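Side-chain contacts in metallo-beta-lactamase family protein (Staphylococcus aureus, PDB 3R2U), which probably acts as a metal-dependent hydrolase or related enzyme of the metallo-beta-lactamase superfamily, with a bound iron(III) ion and a rhodanese-like domain: residues S39-C44 against A50-P55; S61-A66 against L71-A76; S87-V92 against I100-E105. All blocks are in the same frame, centred on the assembly; numbering follows the deposited sequence. Where two conformers were deposited one is given.

All three contacts belong to one mixed sheet of the metallo-beta-lactamase domain, in which strands 37-44, 49-53, 72-77 and 99-103 lie side by side. Contact 1 is a hairpin; contacts 2 and 3 pack successive helices, 60-69 and 89-96, on it. The centres of contacts 1 and 2 are about 7 Å apart, and Ser-39 OG lies 2.7 Å from Tyr-62 OH. Pro-55 O receives Gly-88 N at 2.9 Å, joining contacts 1 and 3, while Ala-76 O and Tyr-101 N, also 2.9 Å apart, join contacts 2 and 3. The iron(III) ion, bound by His-80, His-143 and Asp-169, lies about 8 Å from the Asp-54 side chain and about 14 Å from that of Ile-89.

Contact 1 (S39-C44 against A50-P55); sequences SYLIGC and AMIIDP
Strands 39-44 and 50-53 run antiparallel, their short axes 4.6 Å apart at closest approach and 168° between directions, with Tyr-40 facing Ile-53 and Ile-42 facing Met-51 as hydrogen-bonded pairs. Each pair is closed by two backbone bonds. The shortest runs from Ile-53 N to Tyr-40 O, 2.8 Å, whereas the reciprocal bond, Tyr-40 N to Ile-53 O, is longer at 3.1 Å. Tyr-40, Ile-42, Met-51 and Ile-53 share one face of the ladder. There Ile-42 and Met-51 lie side by side and point the same way, with Ile-42 CG1 4.0 Å from Met-51 CB. The first torsion of Ile-42, chi1 57°, sets CG1 between its backbone N and carbonyl carbon, from where the branch also approaches the carbonyl of Met-51. This is a beta hairpin of the metallo-beta-lactamase domain, flanked by strand 25-32 on one side and strand 72-77 on the other. Leu-41, Ala-50 and Ile-52 occupy the opposite face, toward helix 60-69. Leu-41 CD1 reaches across the ladder, touching Ala-50 CB and Ile-52 CG1, each at 4.1 Å, and coming within 3.5 Å of Met-51 O. At Gly-43 and Ala-50 the strands draw to 4.1 Å between CA atoms, where Gly-43 brings no side chain. The polar ends are satisfied outside the ladder: Tyr-40 OH bonds to Pro-217 O and its ring meets Phe-166 edge-to-face. Ser-39 CB abuts both carbonyl oxygens, of Ile-53 and Asp-54, 3.2 Å from each, while Ser-39 OG bonds to Tyr-62 OH. Where strand 50-53 ends, Asp-54 takes up positive phi, and its OD1 is gripped by Thr-79 N and His-82 NE2.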
ATOM      1  N   SER A  39      -4.707 -20.060  11.775  1.00 16.53           N
ATOM      2  CA  SER A  39      -3.404 -20.417  12.297  1.00 15.40           C
ATOM      3  C   SER A  39      -3.173 -19.485  13.490  1.00 16.21           C
ATOM      4  O   SER A  39      -3.873 -18.477  13.631  1.00 17.76           O
ATOM      5  CB  SER A  39      -2.313 -20.288  11.244  1.00 16.25           C
ATOM      6  OG  SER A  39      -2.265 -19.020  10.633  1.00 16.40           O
ATOM      7  N   TYR A  40      -2.182 -19.800  14.320  1.00 16.10           N
ATOM      8  CA  TYR A  40      -1.954 -19.077  15.561  1.00 17.53           C
ATOM      9  C   TYR A  40      -0.481 -18.895  15.853  1.00 19.00           C
ATOM     10  O   TYR A  40       0.357 -19.727  15.474  1.00 19.70           O
ATOM     11  CB  TYR A  40      -2.581 -19.874  16.734  1.00 16.67           C
ATOM     12  CG  TYR A  40      -4.081 -20.143  16.573  1.00 18.25           C
ATOM     13  CD1 TYR A  40      -4.542 -21.261  15.869  1.00 19.01           C
ATOM     14  CD2 TYR A  40      -5.031 -19.274  17.105  1.00 17.10           C
ATOM     15  CE1 TYR A  40      -5.923 -21.510  15.696  1.00 18.17           C
ATOM     16  CE2 TYR A  40      -6.406 -19.511  16.940  1.00 19.05           C
ATOM     17  CZ  TYR A  40      -6.837 -20.635  16.238  1.00 18.82           C
ATOM     18  OH  TYR A  40      -8.172 -20.860  16.060  1.00 18.04           O
ATOM     19  N   LEU A  41      -0.176 -17.787  16.513  1.00 18.23           N
ATOM     20  CA  LEU A  41       1.161 -17.533  17.030  1.00 18.21           C
ATOM     21  C   LEU A  41       0.991 -17.377  18.531  1.00 18.85           C
ATOM     22  O   LEU A  41       0.130 -16.620  18.983  1.00 19.24           O
ATOM     23  CB  LEU A  41       1.789 -16.264  16.426  1.00 17.31           C
ATOM     24  CG  LEU A  41       3.212 -15.880  16.864  1.00 21.27           C
ATOM     25  CD1 LEU A  41       4.201 -16.882  16.350  1.00 18.65           C
ATOM     26  CD2 LEU A  41       3.594 -14.490  16.362  1.00 20.42           C
ATOM     27  N   ILE A  42       1.750 -18.163  19.293  1.00 19.06           N
ATOM     28  CA  ILE A  42       1.818 -18.046  20.745  1.00 19.89           C
ATOM     29  C   ILE A  42       3.270 -17.741  21.088  1.00 19.70           C
ATOM     30  O   ILE A  42       4.199 -18.185  20.402  1.00 18.57           O
ATOM     31  CB  ILE A  42       1.335 -19.308  21.514  1.00 20.73           C
ATOM     32  CG1 ILE A  42       2.130 -20.552  21.101  1.00 19.76           C
ATOM     33  CG2 ILE A  42      -0.203 -19.494  21.328  1.00 20.52           C
ATOM     34  CD1 ILE A  42       1.645 -21.849  21.769  1.00 21.68           C
ATOM     35  N   GLY A  43       3.465 -16.950  22.124  1.00 19.87           N
ATOM     36  CA  GLY A  43       4.787 -16.557  22.502  1.00 21.17           C
ATOM     37  C   GLY A  43       4.973 -16.419  23.984  1.00 21.59           C
ATOM     38  O   GLY A  43       4.073 -15.960  24.699  1.00 20.90           O
ATOM     39  N   CYS A  44       6.164 -16.798  24.435  1.00 23.58           N
ATOM     40  CA  CYS A  44       6.532 -16.725  25.845  1.00 24.75           C
ATOM     41  C   CYS A  44       7.222 -15.400  26.074  1.00 28.18           C
ATOM     42  O   CYS A  44       8.325 -15.160  25.556  1.00 25.90           O
ATOM     43  CB  CYS A  44       7.482 -17.867  26.184  1.00 26.32           C
ATOM     44  SG  CYS A  44       8.126 -17.862  27.866  1.00 26.60           S
ATOM     45  N   ALA A  50       8.639 -18.505  20.500  1.00 21.00           N
ATOM     46  CA  ALA A  50       7.308 -18.410  19.902  1.00 20.59           C
ATOM     47  C   ALA A  50       7.072 -19.561  18.941  1.00 19.24           C
ATOM     48  O   ALA A  50       8.013 -20.061  18.311  1.00 19.77           O
ATOM     49  CB  ALA A  50       7.134 -17.076  19.195  1.00 18.56           C
ATOM     50  N   MET A  51       5.811 -19.971  18.843  1.00 18.68           N
ATOM     51  CA  MET A  51       5.404 -21.070  17.993  1.00 17.21           C
ATOM     52  C   MET A  51       4.264 -20.711  17.057  1.00 16.92           C
ATOM     53  O   MET A  51       3.318 -20.032  17.464  1.00 15.38           O
ATOM     54  CB  MET A  51       4.918 -22.245  18.854  1.00 17.41           C
ATOM     55  CG  MET A  51       4.337 -23.400  18.022  1.00 20.51           C
ATOM     56  SD  MET A  51       3.633 -24.754  18.964  1.00 28.90           S
ATOM     57  CE  MET A  51       5.085 -25.748  19.323  1.00 18.38           C
ATOM     58  N   ILE A  52       4.354 -21.178  15.805  1.00 16.96           N
ATOM     59  CA  ILE A  52       3.247 -21.035  14.853  1.00 16.56           C
ATOM     60  C   ILE A  52       2.505 -22.369  14.801  1.00 17.20           C
ATOM     61  O   ILE A  52       3.125 -23.415  14.599  1.00 16.49           O
ATOM     62  CB  ILE A  52       3.693 -20.758  13.419  1.00 16.09           C
ATOM     63  CG1 ILE A  52       4.612 -19.542  13.320  1.00 18.70           C
ATOM     64  CG2 ILE A  52       2.464 -20.540  12.541  1.00 14.43           C
ATOM     65  CD1 ILE A  52       5.318 -19.436  11.962  1.00 13.72           C
ATOM     66  N   ILE A  53       1.183 -22.331  14.954  1.00 18.35           N
ATOM     67  CA  ILE A  53       0.348 -23.528  14.823  1.00 17.96           C
ATOM     68  C   ILE A  53      -0.409 -23.464  13.484  1.00 17.91           C
ATOM     69  O   ILE A  53      -1.054 -22.452  13.168  1.00 17.29           O
ATOM     70  CB  ILE A  53      -0.619 -23.666  15.993  1.00 19.59           C
ATOM     71  CG1 ILE A  53       0.196 -23.904  17.275  1.00 22.41           C
ATOM     72  CG2 ILE A  53      -1.585 -24.819  15.738  1.00 17.31           C
ATOM     73  CD1 ILE A  53      -0.610 -23.886  18.492  1.00 28.05           C
ATOM     74  N   ASP A  54      -0.315 -24.551  12.717  1.00 16.99           N
ATOM     75  CA  ASP A  54      -0.885 -24.678  11.385  1.00 17.72           C
ATOM     76  C   ASP A  54      -0.455 -23.555  10.419  1.00 17.20           C
ATOM     77  O   ASP A  54      -1.276 -22.902   9.805  1.00 17.54           O
ATOM     78  CB  ASP A  54      -2.423 -24.856  11.444  1.00 17.73           C
ATOM     79  CG  ASP A  54      -2.844 -26.260  11.939  1.00 20.20           C
ATOM     80  OD1 ASP A  54      -1.986 -27.183  11.907  1.00 19.63           O
ATOM     81  OD2 ASP A  54      -4.048 -26.455  12.306  1.00 20.58           O
ATOM     82  N   PRO A  55       0.854 -23.367  10.250  1.00 17.35           N
ATOM     83  CA  PRO A  55       1.297 -22.305   9.371  1.00 16.97           C
ATOM     84  C   PRO A  55       0.976 -22.500   7.907  1.00 17.28           C
ATOM     85  O   PRO A  55       0.990 -23.617   7.413  1.00 14.76           O
ATOM     86  CB  PRO A  55       2.812 -22.349   9.519  1.00 17.69           C
ATOM     87  CG  PRO A  55       3.107 -23.775   9.910  1.00 19.43           C
ATOM     88  CD  PRO A  55       1.984 -24.114  10.820  1.00 17.58           C
TER

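Contact 2 (S61-A66 against L71-A76); sequences SYIRVA and LTITHA
Helix 60-69 and strand 72-77 are the last two elements of a beta-alpha-beta unit that starts with strand 49-53, and the contact packs the helix against the returning strand. The two short axes approach to 8.4 Å at an angle of 124°. Ala-66 and Ile-73 carry most of the interface, with Ala-66 CB resting on Ile-73 CG1 at 3.9 Å. Beyond CG1 the isoleucine extends onto the preceding turn of the helix: Ile-73 CD1 lies 3.8 Å from both Tyr-62 C and Ile-63 N. Its chain, with CG1 anti to the carbonyl carbon (chi1 -61°) and chi2 extended, meets the Ile-63 side chain at about a right angle, CD1 to Ile-63 CG1 being 4.0 Å. One backbone bond ties the two segments, Leu-71 N to Ala-66 O, 2.9 Å, with an N-H...O angle of 159°. Leu-71 CB packs beside Ala-66 at this junction. Tyr-62 joins the packing through CB, while its ring meets that of Phe-30 edge-to-face. A helix laid over neighbouring parallel strands with apolar side chains between them is the arrangement of a beta-alpha-beta crossover.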
ATOM      1  N   SER A  61       3.486 -12.788   7.766  0.50 18.22           N
ATOM      2  CA  SER A  61       2.596 -12.244   8.782  0.50 17.98           C
ATOM      3  C   SER A  61       3.019 -12.664  10.173  0.50 18.09           C
ATOM      4  O   SER A  61       3.066 -11.837  11.081  0.50 16.77           O
ATOM      5  CB  SER A  61       1.146 -12.646   8.527  0.50 18.60           C
ATOM      6  OG  SER A  61       0.581 -11.850   7.505  0.50 17.87           O
ATOM      7  N   TYR A  62       3.351 -13.940  10.339  1.00 17.53           N
ATOM      8  CA  TYR A  62       3.778 -14.429  11.636  1.00 17.96           C
ATOM      9  C   TYR A  62       5.075 -13.716  12.044  1.00 18.66           C
ATOM     10  O   TYR A  62       5.222 -13.259  13.184  1.00 20.06           O
ATOM     11  CB  TYR A  62       4.011 -15.940  11.627  1.00 17.70           C
ATOM     12  CG  TYR A  62       2.923 -16.767  10.990  1.00 16.47           C
ATOM     13  CD1 TYR A  62       1.647 -16.841  11.547  1.00 19.57           C
ATOM     14  CD2 TYR A  62       3.189 -17.534   9.858  1.00 15.47           C
ATOM     15  CE1 TYR A  62       0.665 -17.618  10.973  1.00 16.41           C
ATOM     16  CE2 TYR A  62       2.226 -18.307   9.274  1.00 14.85           C
ATOM     17  CZ  TYR A  62       0.968 -18.371   9.834  1.00 15.50           C
ATOM     18  OH  TYR A  62       0.014 -19.146   9.234  1.00 15.04           O
ATOM     19  N   ILE A  63       6.003 -13.621  11.094  1.00 18.80           N
ATOM     20  CA  ILE A  63       7.294 -12.972  11.310  1.00 19.40           C
ATOM     21  C   ILE A  63       7.146 -11.501  11.737  1.00 20.50           C
ATOM     22  O   ILE A  63       7.779 -11.081  12.705  1.00 19.86           O
ATOM     23  CB  ILE A  63       8.190 -13.071  10.042  1.00 19.29           C
ATOM     24  CG1 ILE A  63       8.631 -14.522   9.826  1.00 19.68           C
ATOM     25  CG2 ILE A  63       9.400 -12.147  10.157  1.00 16.87           C
ATOM     26  CD1 ILE A  63       9.310 -14.785   8.485  1.00 17.70           C
ATOM     27  N   ARG A  64       6.299 -10.752  11.027  0.60 20.63           N
ATOM     28  CA  ARG A  64       6.064  -9.338  11.328  0.60 22.45           C
ATOM     29  C   ARG A  64       5.513  -9.155  12.743  0.60 21.67           C
ATOM     30  O   ARG A  64       6.011  -8.328  13.499  0.60 22.25           O
ATOM     31  CB  ARG A  64       5.128  -8.693  10.284  0.60 23.53           C
ATOM     32  CG  ARG A  64       5.841  -8.362   8.977  0.60 28.43           C
ATOM     33  CD  ARG A  64       4.928  -7.765   7.880  0.60 31.30           C
ATOM     34  NE  ARG A  64       4.390  -8.778   6.957  0.60 36.97           N
ATOM     35  CZ  ARG A  64       3.113  -9.174   6.862  0.60 35.16           C
ATOM     36  NH1 ARG A  64       2.784 -10.109   5.964  0.60 32.29           N
ATOM     37  NH2 ARG A  64       2.165  -8.641   7.626  0.60 32.59           N
ATOM     38  N   VAL A  65       4.504  -9.943  13.092  1.00 19.33           N
ATOM     39  CA  VAL A  65       3.906  -9.890  14.425  1.00 19.82           C
ATOM     40  C   VAL A  65       4.943 -10.292  15.492  1.00 19.49           C
ATOM     41  O   VAL A  65       5.075  -9.623  16.499  1.00 19.93           O
ATOM     42  CB  VAL A  65       2.643 -10.762  14.540  1.00 19.15           C
ATOM     43  CG1 VAL A  65       2.211 -10.913  15.986  1.00 18.05           C
ATOM     44  CG2 VAL A  65       1.514 -10.162  13.681  1.00 17.54           C
ATOM     45  N   ALA A  66       5.686 -11.366  15.267  1.00 19.99           N
ATOM     46  CA  ALA A  66       6.749 -11.759  16.223  1.00 20.04           C
ATOM     47  C   ALA A  66       7.741 -10.601  16.430  1.00 20.74           C
ATOM     48  O   ALA A  66       8.105 -10.268  17.558  1.00 21.45           O
ATOM     49  CB  ALA A  66       7.485 -13.025  15.734  1.00 19.66           C
ATOM     50  N   LEU A  71       9.431 -11.306  19.925  1.00 24.40           N
ATOM     51  CA  LEU A  71       9.490 -12.756  19.978  1.00 22.88           C
ATOM     52  C   LEU A  71      10.319 -13.294  18.826  1.00 23.34           C
ATOM     53  O   LEU A  71      10.486 -12.631  17.799  1.00 23.29           O
ATOM     54  CB  LEU A  71       8.082 -13.324  19.873  1.00 21.54           C
ATOM     55  CG  LEU A  71       7.085 -12.905  20.950  1.00 21.12           C
ATOM     56  CD1 LEU A  71       5.658 -13.204  20.495  1.00 24.37           C
ATOM     57  CD2 LEU A  71       7.414 -13.554  22.273  1.00 19.41           C
ATOM     58  N   THR A  72      10.802 -14.514  18.988  1.00 23.41           N
ATOM     59  CA  THR A  72      11.558 -15.194  17.963  1.00 23.41           C
ATOM     60  C   THR A  72      10.839 -16.500  17.655  1.00 22.70           C
ATOM     61  O   THR A  72      10.585 -17.297  18.549  1.00 22.35           O
ATOM     62  CB  THR A  72      12.996 -15.495  18.434  1.00 24.70           C
ATOM     63  OG1 THR A  72      13.637 -14.266  18.769  1.00 28.58           O
ATOM     64  CG2 THR A  72      13.803 -16.198  17.334  1.00 22.75           C
ATOM     65  N   ILE A  73      10.513 -16.720  16.385  1.00 22.35           N
ATOM     66  CA  ILE A  73       9.827 -17.943  15.987  1.00 20.51           C
ATOM     67  C   ILE A  73      10.852 -19.065  16.013  1.00 21.52           C
ATOM     68  O   ILE A  73      11.743 -19.118  15.169  1.00 21.85           O
ATOM     69  CB  ILE A  73       9.189 -17.812  14.602  1.00 20.80           C
ATOM     70  CG1 ILE A  73       8.135 -16.691  14.624  1.00 22.12           C
ATOM     71  CG2 ILE A  73       8.572 -19.151  14.165  1.00 17.59           C
ATOM     72  CD1 ILE A  73       7.597 -16.341  13.290  1.00 18.88           C
ATOM     73  N   THR A  74      10.726 -19.915  17.026  1.00 21.39           N
ATOM     74  CA  THR A  74      11.622 -21.026  17.288  1.00 22.16           C
ATOM     75  C   THR A  74      10.916 -22.368  17.125  1.00 20.86           C
ATOM     76  O   THR A  74      11.549 -23.401  17.130  1.00 19.32           O
ATOM     77  CB  THR A  74      12.124 -20.945  18.740  1.00 23.62           C
ATOM     78  OG1 THR A  74      10.995 -20.732  19.610  1.00 24.49           O
ATOM     79  CG2 THR A  74      13.132 -19.781  18.921  1.00 26.15           C
ATOM     80  N   HIS A  75       9.593 -22.346  16.969  1.00 20.73           N
ATOM     81  CA  HIS A  75       8.802 -23.566  16.903  1.00 20.61           C
ATOM     82  C   HIS A  75       7.624 -23.437  15.944  1.00 20.28           C
ATOM     83  O   HIS A  75       7.140 -22.329  15.683  1.00 19.50           O
ATOM     84  CB  HIS A  75       8.146 -23.866  18.271  1.00 21.18           C
ATOM     85  CG  HIS A  75       9.099 -24.050  19.421  1.00 22.51           C
ATOM     86  ND1 HIS A  75       9.796 -23.006  19.994  1.00 25.49           N
ATOM     87  CD2 HIS A  75       9.372 -25.140  20.178  1.00 25.54           C
ATOM     88  CE1 HIS A  75      10.505 -23.460  21.014  1.00 27.99           C
ATOM     89  NE2 HIS A  75      10.271 -24.753  21.143  1.00 25.20           N
ATOM     90  N   ALA A  76       7.169 -24.586  15.448  1.00 18.39           N
ATOM     91  CA  ALA A  76       5.919 -24.682  14.688  1.00 19.66           C
ATOM     92  C   ALA A  76       5.356 -26.089  14.865  1.00 18.34           C
ATOM     93  O   ALA A  76       6.093 -27.060  14.982  1.00 21.10           O
ATOM     94  CB  ALA A  76       6.113 -24.360  13.212  1.00 18.50           C
TER

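Contact 3 (S87-V92 against I100-E105); sequences SGIRDV and IYVSGE
Ile-89, on the first turn of helix 89-96, and Ile-100, on strand 99-103, interlock as the main bumps of this interface. Ile-89 CG1 is the main protrusion of the helix, seated 3.8 Å from Ile-100 CB and also against CG2 of the same residue. The two side chains cross obliquely. In Ile-89 a chi2 of 95°, away from the staggered values, carries CD1 past Ile-100 CB (4.1 Å) toward Ala-76 CB. In return, both outer branches of Ile-100 bear on the helix: CG2 comes to 3.7 Å from Ile-89 O and CD1 to 3.8 Å from that same oxygen, so both methyls face the carbonyl oxygen. The chi1 of 62° places CG1 of Ile-100 between its own backbone N and carbonyl carbon and lets both arms reach the helix. Two valines border this central pair. Val-92, one turn further along the helix, and Ile-100 run alongside one another, pointing contrary ways, with Val-92 CG1 4.1 Å from Ile-100 CG2. On the strand, Val-102 CG1 packs at 4.2 Å against Ile-89 CG1. Ile-89 and Val-92 also touch Ala-76 of strand 72-77, so this face of the helix spans two neighbouring parallel strands, the arrangement of a beta-alpha-beta unit. Gly-88 sits at the N-cap position, and Ser-87 OG receives Ile-89 N in an ST turn, 2.9 Å and nearly straight at 166°, consistent with a fixed turn leading into the helix; Glu-78 OE1 is a further partner of the hydroxyl. Between the two segments themselves the contact is carried by aliphatic carbons, with no direct polar bond, which suggests that branch shape and van der Waals packing govern how the helix seats on this strand.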
ATOM      1  N   SER A  87       0.599 -26.668   3.611  1.00 19.29           N
ATOM      2  CA  SER A  87       1.312 -26.430   4.858  1.00 18.40           C
ATOM      3  C   SER A  87       2.635 -25.702   4.686  1.00 19.19           C
ATOM      4  O   SER A  87       3.429 -26.035   3.806  1.00 17.12           O
ATOM      5  CB  SER A  87       1.632 -27.765   5.517  1.00 21.52           C
ATOM      6  OG  SER A  87       2.498 -27.588   6.628  1.00 20.53           O
ATOM      7  N   GLY A  88       2.890 -24.742   5.567  1.00 17.31           N
ATOM      8  CA  GLY A  88       4.186 -24.068   5.588  1.00 18.15           C
ATOM      9  C   GLY A  88       5.152 -24.691   6.606  1.00 18.62           C
ATOM     10  O   GLY A  88       6.234 -24.169   6.828  1.00 19.86           O
ATOM     11  N   ILE A  89       4.813 -25.854   7.173  1.00 19.27           N
ATOM     12  CA  ILE A  89       5.631 -26.417   8.259  1.00 18.67           C
ATOM     13  C   ILE A  89       7.063 -26.765   7.840  1.00 18.62           C
ATOM     14  O   ILE A  89       7.999 -26.532   8.609  1.00 18.38           O
ATOM     15  CB  ILE A  89       4.949 -27.623   8.984  1.00 18.82           C
ATOM     16  CG1 ILE A  89       5.570 -27.860  10.370  1.00 23.58           C
ATOM     17  CG2 ILE A  89       5.042 -28.900   8.163  1.00 17.80           C
ATOM     18  CD1 ILE A  89       4.871 -27.215  11.478  1.00 25.90           C
ATOM     19  N   ARG A  90       7.238 -27.328   6.648  0.70 17.02           N
ATOM     20  CA  ARG A  90       8.569 -27.639   6.164  0.70 17.91           C
ATOM     21  C   ARG A  90       9.343 -26.339   5.895  0.70 19.25           C
ATOM     22  O   ARG A  90      10.546 -26.267   6.131  0.70 19.81           O
ATOM     23  CB  ARG A  90       8.507 -28.515   4.912  0.70 18.12           C
ATOM     24  CG  ARG A  90       7.995 -29.952   5.171  0.70 19.20           C
ATOM     25  CD  ARG A  90       7.942 -30.729   3.870  0.70 19.45           C
ATOM     26  NE  ARG A  90       7.353 -32.059   4.016  0.70 21.19           N
ATOM     27  CZ  ARG A  90       6.046 -32.309   4.096  0.70 19.72           C
ATOM     28  NH1 ARG A  90       5.624 -33.558   4.210  0.70 20.49           N
ATOM     29  NH2 ARG A  90       5.160 -31.321   4.074  0.70 21.89           N
ATOM     30  N   ASP A  91       8.649 -25.314   5.406  1.00 19.63           N
ATOM     31  CA  ASP A  91       9.276 -24.005   5.152  1.00 20.35           C
ATOM     32  C   ASP A  91       9.785 -23.424   6.472  1.00 20.24           C
ATOM     33  O   ASP A  91      10.860 -22.802   6.515  1.00 20.66           O
ATOM     34  CB  ASP A  91       8.298 -23.006   4.496  1.00 19.12           C
ATOM     35  CG  ASP A  91       8.049 -23.288   3.013  1.00 22.34           C
ATOM     36  OD1 ASP A  91       7.661 -24.432   2.642  1.00 23.02           O
ATOM     37  OD2 ASP A  91       8.220 -22.317   2.212  1.00 20.98           O
ATOM     38  N   VAL A  92       9.016 -23.618   7.546  1.00 18.91           N
ATOM     39  CA  VAL A  92       9.430 -23.118   8.861  1.00 19.21           C
ATOM     40  C   VAL A  92      10.748 -23.771   9.313  1.00 19.81           C
ATOM     41  O   VAL A  92      11.674 -23.088   9.730  1.00 20.35           O
ATOM     42  CB  VAL A  92       8.350 -23.338   9.933  1.00 19.61           C
ATOM     43  CG1 VAL A  92       8.916 -23.068  11.337  1.00 16.68           C
ATOM     44  CG2 VAL A  92       7.158 -22.464   9.639  1.00 18.35           C
ATOM     45  N   ILE A 100      10.157 -28.297  14.531  1.00 20.27           N
ATOM     46  CA  ILE A 100       8.793 -28.532  14.089  1.00 19.87           C
ATOM     47  C   ILE A 100       8.249 -29.820  14.676  1.00 20.59           C
ATOM     48  O   ILE A 100       8.982 -30.774  14.901  1.00 21.03           O
ATOM     49  CB  ILE A 100       8.631 -28.471  12.559  1.00 19.88           C
ATOM     50  CG1 ILE A 100       9.462 -29.557  11.866  1.00 19.62           C
ATOM     51  CG2 ILE A 100       9.046 -27.064  12.065  1.00 17.98           C
ATOM     52  CD1 ILE A 100       9.062 -29.757  10.399  1.00 19.65           C
ATOM     53  N   TYR A 101       6.948 -29.801  14.951  1.00 21.19           N
ATOM     54  CA  TYR A 101       6.248 -30.887  15.614  1.00 21.21           C
ATOM     55  C   TYR A 101       5.052 -31.273  14.779  1.00 21.06           C
ATOM     56  O   TYR A 101       4.195 -30.434  14.481  1.00 19.75           O
ATOM     57  CB  TYR A 101       5.802 -30.429  17.018  1.00 20.84           C
ATOM     58  CG  TYR A 101       6.983 -29.957  17.848  1.00 21.64           C
ATOM     59  CD1 TYR A 101       7.512 -28.683  17.660  1.00 23.10           C
ATOM     60  CD2 TYR A 101       7.588 -30.787  18.783  1.00 20.89           C
ATOM     61  CE1 TYR A 101       8.592 -28.246  18.373  1.00 21.14           C
ATOM     62  CE2 TYR A 101       8.693 -30.355  19.515  1.00 20.75           C
ATOM     63  CZ  TYR A 101       9.183 -29.079  19.302  1.00 23.98           C
ATOM     64  OH  TYR A 101      10.274 -28.606  19.997  1.00 30.27           O
ATOM     65  N   VAL A 102       5.029 -32.530  14.349  1.00 20.04           N
ATOM     66  CA  VAL A 102       3.928 -33.044  13.574  1.00 19.49           C
ATOM     67  C   VAL A 102       3.550 -34.402  14.170  1.00 20.40           C
ATOM     68  O   VAL A 102       4.325 -35.017  14.900  1.00 18.77           O
ATOM     69  CB  VAL A 102       4.278 -33.192  12.082  1.00 20.19           C
ATOM     70  CG1 VAL A 102       4.710 -31.845  11.485  1.00 19.37           C
ATOM     71  CG2 VAL A 102       5.331 -34.263  11.877  1.00 19.67           C
ATOM     72  N   SER A 103       2.352 -34.862  13.862  1.00 19.89           N
ATOM     73  CA  SER A 103       1.890 -36.116  14.394  1.00 20.88           C
ATOM     74  C   SER A 103       2.656 -37.365  13.938  1.00 21.98           C
ATOM     75  O   SER A 103       2.884 -37.587  12.739  1.00 20.57           O
ATOM     76  CB  SER A 103       0.404 -36.304  14.069  1.00 21.58           C
ATOM     77  OG  SER A 103      -0.069 -37.569  14.562  1.00 20.48           O
ATOM     78  N   GLY A 104       3.032 -38.178  14.928  1.00 22.39           N
ATOM     79  CA  GLY A 104       3.609 -39.495  14.696  1.00 24.52           C
ATOM     80  C   GLY A 104       2.559 -40.547  15.024  1.00 25.58           C
ATOM     81  O   GLY A 104       2.882 -41.706  15.194  1.00 25.81           O
ATOM     82  N   GLU A 105       1.292 -40.138  15.134  1.00 26.17           N
ATOM     83  CA  GLU A 105       0.200 -41.054  15.456  1.00 29.00           C
ATOM     84  C   GLU A 105      -0.430 -41.593  14.180  1.00 31.85           C
ATOM     85  O   GLU A 105      -1.645 -41.628  14.035  1.00 34.33           O
ATOM     86  CB  GLU A 105      -0.866 -40.354  16.303  1.00 27.55           C
ATOM     87  CG  GLU A 105      -0.429 -39.998  17.725  1.00 28.65           C
ATOM     88  CD  GLU A 105      -0.295 -41.212  18.650  1.00 31.72           C
ATOM     89  OE1 GLU A 105      -0.496 -42.353  18.178  1.00 29.70           O
ATOM     90  OE2 GLU A 105       0.023 -41.022  19.855  1.00 32.06           O
TER